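Local coordinates for protein SxtG (Microseira wollei, PDB 6U1R) that is an amidinotransferase of saxitoxin biosynthesis that probably transfers an amidino group through a covalent enzyme intermediate, at residues N94-I97 with H98-A102; K342-D346 with W347-P351; V88-K91 with E92-E95. One frame throughout, in Å; residues are numbered along the deposited sequence.

Contact 1 of 3, residues N94-I97 with H98-A102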
loop_
_atom_site.group_PDB
_atom_site.type_symbol
_atom_site.label_atom_id
_atom_site.label_comp_id
_atom_site.label_asym_id
_atom_site.label_seq_id
_atom_site.Cartn_x
_atom_site.Cartn_y
_atom_site.Cartn_z
ATOM N N ASN A 94 -1.507 -1.405 31.399
ATOM C CA ASN A 94 -0.546 -0.561 32.104
ATOM C C ASN A 94 0.471 -1.389 32.885
ATOM O O ASN A 94 1.658 -1.044 32.923
ATOM C CB ASN A 94 -1.293 0.408 33.022
ATOM C CG ASN A 94 -1.878 1.576 32.254
ATOM O OD1 ASN A 94 -1.393 1.909 31.178
ATOM N ND2 ASN A 94 -2.916 2.210 32.804
ATOM N N GLU A 95 0.033 -2.477 33.513
ATOM C CA GLU A 95 0.979 -3.325 34.237
ATOM C C GLU A 95 1.940 -4.030 33.276
ATOM O O GLU A 95 3.133 -4.157 33.568
ATOM C CB GLU A 95 0.229 -4.341 35.097
ATOM C CG GLU A 95 1.160 -5.239 35.918
ATOM C CD GLU A 95 2.217 -4.453 36.709
ATOM O OE1 GLU A 95 1.865 -3.429 37.344
ATOM O OE2 GLU A 95 3.406 -4.849 36.675
ATOM N N PHE A 96 1.428 -4.512 32.141
ATOM C CA PHE A 96 2.275 -5.092 31.098
ATOM C C PHE A 96 3.347 -4.099 30.652
ATOM O O PHE A 96 4.532 -4.438 30.557
ATOM C CB PHE A 96 1.368 -5.533 29.933
ATOM C CG PHE A 96 2.095 -6.002 28.702
ATOM C CD1 PHE A 96 3.136 -6.895 28.784
ATOM C CD2 PHE A 96 1.666 -5.597 27.445
ATOM C CE1 PHE A 96 3.780 -7.349 27.643
ATOM C CE2 PHE A 96 2.303 -6.049 26.285
ATOM C CZ PHE A 96 3.367 -6.939 26.387
ATOM N N ILE A 97 2.957 -2.846 30.411
ATOM C CA ILE A 97 3.924 -1.828 30.027
ATOM C C ILE A 97 4.936 -1.588 31.151
ATOM O O ILE A 97 6.144 -1.452 30.896
ATOM C CB ILE A 97 3.185 -0.538 29.626
ATOM C CG1 ILE A 97 2.460 -0.754 28.288
ATOM C CG2 ILE A 97 4.148 0.637 29.549
ATOM C CD1 ILE A 97 1.403 0.295 27.958
ATOM N N HIS A 98 4.470 -1.560 32.409
ATOM C CA HIS A 98 5.390 -1.382 33.534
ATOM C C HIS A 98 6.450 -2.490 33.557
ATOM O O HIS A 98 7.634 -2.226 33.796
ATOM C CB HIS A 98 4.629 -1.361 34.863
ATOM C CG HIS A 98 4.066 -0.020 35.254
ATOM N ND1 HIS A 98 4.714 1.174 35.021
ATOM C CD2 HIS A 98 2.920 0.299 35.903
ATOM C CE1 HIS A 98 3.982 2.173 35.487
ATOM N NE2 HIS A 98 2.889 1.669 36.027
ATOM N N ILE A 99 6.043 -3.736 33.309
ATOM C CA ILE A 99 7.004 -4.839 33.220
ATOM C C ILE A 99 8.010 -4.596 32.100
ATOM O O ILE A 99 9.227 -4.741 32.288
ATOM C CB ILE A 99 6.268 -6.178 33.034
ATOM C CG1 ILE A 99 5.438 -6.490 34.292
ATOM C CG2 ILE A 99 7.273 -7.291 32.735
ATOM C CD1 ILE A 99 4.590 -7.765 34.218
ATOM N N LEU A 100 7.521 -4.276 30.901
ATOM C CA LEU A 100 8.421 -4.023 29.778
ATOM C C LEU A 100 9.453 -2.953 30.113
ATOM O O LEU A 100 10.648 -3.103 29.820
ATOM C CB LEU A 100 7.619 -3.606 28.544
ATOM C CG LEU A 100 6.759 -4.689 27.876
ATOM C CD1 LEU A 100 5.888 -4.050 26.785
ATOM C CD2 LEU A 100 7.613 -5.784 27.283
ATOM N N GLU A 101 9.002 -1.848 30.704
ATOM C CA GLU A 101 9.913 -0.759 31.038
ATOM C C GLU A 101 10.901 -1.167 32.126
ATOM O O GLU A 101 12.086 -0.807 32.062
ATOM C CB GLU A 101 9.101 0.469 31.448
ATOM C CG GLU A 101 8.268 1.035 30.275
ATOM C CD GLU A 101 7.298 2.152 30.674
ATOM O OE1 GLU A 101 6.824 2.187 31.834
ATOM O OE2 GLU A 101 6.982 2.982 29.795
ATOM N N ALA A 102 10.437 -1.887 33.142
ATOM C CA ALA A 102 11.350 -2.347 34.185
ATOM C C ALA A 102 12.399 -3.285 33.619
ATOM O O ALA A 102 13.539 -3.325 34.107
ATOM C CB ALA A 102 10.562 -3.031 35.292
#
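The C-terminal turns of helix 83-102 bring Phe96 and Leu100 together, one helical turn apart, on the buried side. Leu100 CD1 lies over one face of the Phe96 ring, 4.1 Å from the ring centroid and displaced toward the rim, a CH-pi contact. Phe96 holds CG anti to its own nitrogen (chi1 173°), which swings the ring out from the helix, leaning slightly toward the next turn, where the Leu100 methyl can cover its face. Beside this pair Ile97 and Glu101 run in the same direction, and the carboxylate end of Glu101 lies alongside the methyl of Ile97, CD 3.7 Å from Ile97 CG2. On the outer side Glu95 bends at chi2 (50°) and crosses Ile99 at about a right angle, OE2 coming 3.5 Å from Ile99 CG1. Four consecutive i to i+4 backbone bonds hold the turns; the last, Glu101 N to Ile97 O, is 2.9 Å long and nearly straight. Branched and aromatic residues suit the inner face, which fits against four strands: Ile97 and Leu100 touch strands 37-42 and 106-109, whereas Phe96 and Ile99 reach Ile332 and Cys354 of strands 330-334 and 350-354.

Contact 2 of 3, residues K342-D346 with W347-P351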
loop_
_atom_site.group_PDB
_atom_site.type_symbol
_atom_site.label_atom_id
_atom_site.label_comp_id
_atom_site.label_asym_id
_atom_site.label_seq_id
_atom_site.Cartn_x
_atom_site.Cartn_y
_atom_site.Cartn_z
ATOM N N LYS A 342 5.241 -23.556 33.707
ATOM C CA LYS A 342 6.094 -24.662 34.135
ATOM C C LYS A 342 6.898 -25.234 32.972
ATOM O O LYS A 342 8.098 -25.505 33.111
ATOM C CB LYS A 342 5.251 -25.766 34.780
ATOM C CG LYS A 342 6.106 -26.993 35.156
ATOM C CD LYS A 342 5.310 -28.070 35.842
ATOM C CE LYS A 342 6.196 -29.301 36.049
ATOM N NZ LYS A 342 5.380 -30.488 36.443
ATOM N N ALA A 343 6.257 -25.430 31.815
ATOM C CA ALA A 343 6.973 -25.974 30.664
ATOM C C ALA A 343 8.089 -25.040 30.213
ATOM O O ALA A 343 9.208 -25.487 29.916
ATOM C CB ALA A 343 5.996 -26.240 29.521
ATOM N N LEU A 344 7.808 -23.737 30.160
ATOM C CA LEU A 344 8.844 -22.783 29.783
ATOM C C LEU A 344 10.042 -22.861 30.724
ATOM O O LEU A 344 11.191 -22.852 30.271
ATOM C CB LEU A 344 8.266 -21.375 29.761
ATOM C CG LEU A 344 7.316 -21.135 28.579
ATOM C CD1 LEU A 344 6.581 -19.836 28.767
ATOM C CD2 LEU A 344 8.102 -21.137 27.243
ATOM N N LYS A 345 9.800 -22.926 32.035
ATOM C CA LYS A 345 10.912 -23.056 32.982
ATOM C C LYS A 345 11.695 -24.336 32.728
ATOM O O LYS A 345 12.932 -24.327 32.679
ATOM C CB LYS A 345 10.394 -23.049 34.416
ATOM C CG LYS A 345 9.896 -21.715 34.891
ATOM C CD LYS A 345 9.230 -21.798 36.281
ATOM C CE LYS A 345 10.143 -22.440 37.313
ATOM N NZ LYS A 345 9.819 -21.992 38.703
ATOM N N ASP A 346 10.983 -25.451 32.569
ATOM C CA ASP A 346 11.652 -26.727 32.363
ATOM C C ASP A 346 12.431 -26.736 31.058
ATOM O O ASP A 346 13.457 -27.419 30.961
ATOM C CB ASP A 346 10.635 -27.871 32.404
ATOM C CG ASP A 346 10.008 -28.055 33.796
ATOM O OD1 ASP A 346 10.482 -27.425 34.775
ATOM O OD2 ASP A 346 9.034 -28.821 33.910
ATOM N N TRP A 347 11.987 -25.970 30.051
ATOM C CA TRP A 347 12.717 -25.867 28.791
ATOM C C TRP A 347 13.889 -24.885 28.849
ATOM O O TRP A 347 14.575 -24.716 27.836
ATOM C CB TRP A 347 11.761 -25.449 27.663
ATOM C CG TRP A 347 10.823 -26.531 27.196
ATOM C CD1 TRP A 347 11.088 -27.871 27.099
ATOM C CD2 TRP A 347 9.468 -26.357 26.762
ATOM N NE1 TRP A 347 9.972 -28.540 26.633
ATOM C CE2 TRP A 347 8.968 -27.631 26.418
ATOM C CE3 TRP A 347 8.627 -25.245 26.629
ATOM C CZ2 TRP A 347 7.668 -27.827 25.950
ATOM C CZ3 TRP A 347 7.335 -25.440 26.162
ATOM C CH2 TRP A 347 6.863 -26.731 25.841
ATOM N N GLY A 348 14.117 -24.232 29.981
ATOM C CA GLY A 348 15.263 -23.361 30.167
ATOM C C GLY A 348 15.009 -21.875 30.029
ATOM O O GLY A 348 15.972 -21.096 30.046
ATOM N N PHE A 349 13.759 -21.456 29.867
ATOM C CA PHE A 349 13.432 -20.046 29.756
ATOM C C PHE A 349 13.171 -19.461 31.142
ATOM O O PHE A 349 13.094 -20.173 32.144
ATOM C CB PHE A 349 12.227 -19.864 28.821
ATOM C CG PHE A 349 12.484 -20.334 27.417
ATOM C CD1 PHE A 349 13.116 -19.506 26.495
ATOM C CD2 PHE A 349 12.100 -21.606 27.014
ATOM C CE1 PHE A 349 13.353 -19.932 25.200
ATOM C CE2 PHE A 349 12.341 -22.048 25.711
ATOM C CZ PHE A 349 12.961 -21.218 24.801
ATOM N N LYS A 350 13.043 -18.133 31.196
ATOM C CA LYS A 350 12.789 -17.405 32.442
ATOM C C LYS A 350 11.463 -16.666 32.300
ATOM O O LYS A 350 11.425 -15.535 31.791
ATOM C CB LYS A 350 13.915 -16.422 32.761
ATOM C CG LYS A 350 15.273 -17.066 33.033
ATOM C CD LYS A 350 15.226 -18.076 34.171
ATOM C CE LYS A 350 16.611 -18.635 34.497
ATOM N NZ LYS A 350 16.578 -19.456 35.746
ATOM N N PRO A 351 10.354 -17.265 32.728
ATOM C CA PRO A 351 9.052 -16.614 32.558
ATOM C C PRO A 351 8.910 -15.395 33.455
ATOM O O PRO A 351 9.354 -15.384 34.609
ATOM C CB PRO A 351 8.046 -17.708 32.943
ATOM C CG PRO A 351 8.809 -18.967 32.929
ATOM C CD PRO A 351 10.219 -18.632 33.253
HETATM O O HOH W 1 14.368 -22.131 33.483
#
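Ala343 and Trp347 meet face-on at the end of helix 338-346: the methyl CB of Ala343 stands over the six-membered ring of the indole, 3.9 Å from its centroid, in a CH-pi contact. The small alanine lets the broad ring lie close to the helix, and Ala343 O lies above the same ring system, offset toward its rim, while accepting a hydrogen bond from Trp347 N (2.8 Å). Trp347 CG stands anti to its carbonyl carbon (chi1 -74°), which turns the indole back along the helix rather than onward with the chain. Next to it Leu344 CD2 touches two aromatic rings, Trp347 at CE3 and Phe349 at CD2, the latter at 4.0 Å.

The backbone beneath closes as a Schellman motif. Phe349 N reaches back to Leu344 O at 3.0 Å, and Gly348 N binds Lys345 O at 2.9 Å from well above the carbonyl plane. Gly348 has positive phi (100°), and with the psi adopted here a side chain would press on the preceding carbonyl oxygen, so glycine suits this place. Leu344 O also lies in the plane of the Phe349 ring, at its edge. A water bridges the turn, donating to Lys345 O and to Phe349 O, each 2.7 Å away.

Farther along, Pro351 CD and CG both lie 3.5 Å from Lys345 CG, the two side chains crossing at about a right angle, and Pro351 CG also touches Leu344 CB. This turn links the helix to the second strand of the beta-alpha-beta unit 330-334, 338-346, 350-354. Val331 lies against Leu344 and Phe349, Leu272 contacts both as well, and Leu278 meets the indole; Lys350 pairs through its backbone with Glu329 and Val331.

Contact 3 of 3, residues V88-K91 with E92-E95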
loop_
_atom_site.group_PDB
_atom_site.type_symbol
_atom_site.label_atom_id
_atom_site.label_comp_id
_atom_site.label_asym_id
_atom_site.label_seq_id
_atom_site.Cartn_x
_atom_site.Cartn_y
_atom_site.Cartn_z
ATOM N N VAL A 88 -10.930 -2.202 32.381
ATOM C CA VAL A 88 -10.163 -3.276 33.016
ATOM C C VAL A 88 -8.972 -3.665 32.149
ATOM O O VAL A 88 -7.879 -3.940 32.662
ATOM C CB VAL A 88 -11.058 -4.499 33.332
ATOM C CG1 VAL A 88 -12.149 -4.128 34.308
ATOM C CG2 VAL A 88 -11.668 -5.091 32.086
ATOM N N ALA A 89 -9.154 -3.696 30.826
ATOM C CA ALA A 89 -8.043 -4.028 29.948
ATOM C C ALA A 89 -6.973 -2.949 29.983
ATOM O O ALA A 89 -5.780 -3.252 29.887
ATOM C CB ALA A 89 -8.522 -4.239 28.507
ATOM N N HIS A 90 -7.373 -1.679 30.111
ATOM C CA HIS A 90 -6.376 -0.619 30.172
ATOM C C HIS A 90 -5.516 -0.777 31.419
ATOM O O HIS A 90 -4.305 -0.535 31.371
ATOM C CB HIS A 90 -7.073 0.752 30.130
ATOM C CG HIS A 90 -6.161 1.893 29.806
ATOM N ND1 HIS A 90 -5.090 1.774 28.947
ATOM C CD2 HIS A 90 -6.159 3.179 30.230
ATOM C CE1 HIS A 90 -4.472 2.938 28.850
ATOM N NE2 HIS A 90 -5.098 3.808 29.623
ATOM N N LYS A 91 -6.113 -1.256 32.520
ATOM C CA LYS A 91 -5.348 -1.477 33.747
ATOM C C LYS A 91 -4.301 -2.578 33.568
ATOM O O LYS A 91 -3.144 -2.421 33.985
ATOM C CB LYS A 91 -6.289 -1.816 34.903
ATOM C CG LYS A 91 -5.558 -2.016 36.242
ATOM C CD LYS A 91 -6.452 -2.562 37.355
ATOM C CE LYS A 91 -5.640 -2.738 38.652
ATOM N NZ LYS A 91 -6.367 -3.478 39.724
ATOM N N GLU A 92 -4.682 -3.707 32.963
ATOM C CA GLU A 92 -3.706 -4.780 32.789
ATOM C C GLU A 92 -2.663 -4.390 31.746
ATOM O O GLU A 92 -1.479 -4.724 31.877
ATOM C CB GLU A 92 -4.415 -6.087 32.418
ATOM C CG GLU A 92 -5.327 -6.602 33.531
ATOM C CD GLU A 92 -5.808 -8.019 33.331
ATOM O OE1 GLU A 92 -5.986 -8.442 32.169
ATOM O OE2 GLU A 92 -6.010 -8.721 34.355
ATOM N N LEU A 93 -3.084 -3.665 30.714
ATOM C CA LEU A 93 -2.146 -3.099 29.754
ATOM C C LEU A 93 -1.088 -2.239 30.451
ATOM O O LEU A 93 0.110 -2.339 30.151
ATOM C CB LEU A 93 -2.923 -2.291 28.718
ATOM C CG LEU A 93 -2.126 -1.732 27.553
ATOM C CD1 LEU A 93 -1.471 -2.808 26.724
ATOM C CD2 LEU A 93 -3.060 -0.907 26.671
ATOM N N ASN A 94 -1.507 -1.405 31.399
ATOM C CA ASN A 94 -0.546 -0.561 32.104
ATOM C C ASN A 94 0.471 -1.389 32.885
ATOM O O ASN A 94 1.658 -1.044 32.923
ATOM C CB ASN A 94 -1.293 0.408 33.022
ATOM C CG ASN A 94 -1.878 1.576 32.254
ATOM O OD1 ASN A 94 -1.393 1.909 31.178
ATOM N ND2 ASN A 94 -2.916 2.210 32.804
ATOM N N GLU A 95 0.033 -2.477 33.513
ATOM C CA GLU A 95 0.979 -3.325 34.237
ATOM C C GLU A 95 1.940 -4.030 33.276
ATOM O O GLU A 95 3.133 -4.157 33.568
ATOM C CB GLU A 95 0.229 -4.341 35.097
ATOM C CG GLU A 95 1.160 -5.239 35.918
ATOM C CD GLU A 95 2.217 -4.453 36.709
ATOM O OE1 GLU A 95 1.865 -3.429 37.344
ATOM O OE2 GLU A 95 3.406 -4.849 36.675
#
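His90 and Asn94 meet one turn apart on the middle of helix 83-102, an i to i+4 contact along an alpha-helix in which the amide leans over one face of the imidazole. The backbone supplies the regular bonds: Glu92 N to Val88 O, Leu93 N to Ala89 O, Asn94 N to His90 O and Glu95 N to Lys91 O. Of these, the bond from Leu93 N to Ala89 O is 2.9 Å and that from Glu95 N to Lys91 O is longer, at 3.2 Å.

Among the polar side chains, Asn94 places ND2 4.1 Å above the centre of the His90 ring, the two planes turned 55° apart. Both residues contribute to this by their first torsions. His90 has CG anti to its nitrogen (chi1 -164°), leaning the ring toward the following turn, while Asn94 CG lies beside its own nitrogen (chi1 -78°), which folds the amide back over the preceding one. Asn94 OD1 is taken by a hydrogen bond from Arg109 NH1, on strand 106-109, and this fixes which end of the amide faces the strand. Glu92 extends beyond CG, and its OE1 accepts the backbone N of Ser358; a glutamate suits this position because its length carries a carboxylate from the helix to a neighbouring loop.

Van der Waals contact across the turn is loose. The buried Leu93 and Ala89 pack outward on Tyr359 and Phe362, and the Leu93 side chain is about 10 Å from that of Cys368, predicted to form the amidino-cysteine intermediate. Leu93 CD2 comes to the edge of the imidazole, near its plane, 4.1 Å from His90 ND1.

Contacts 1 and 3 are successive parts of one helix, 83-102, sharing Asn94 and Glu95, with centres 10 Å apart; contact 2 stands separately, about 21 Å from contact 1 between centres. All three combine buried and exposed residues. Contact 1 sets an aromatic and aliphatic face against several strands, while contact 3 relies more on polar ends that reach Arg109 and the loop at Ser358. Contact 2 differs in kind, because a helix ends there and its closing turn is made with a glycine at positive phi and carries a bridging water. Strands 330-334 and 350-354 connect the two regions: contacts 1 and 2 both pack on 330-334, and contact 2 also contains the start of 350-354, on which contact 1 packs.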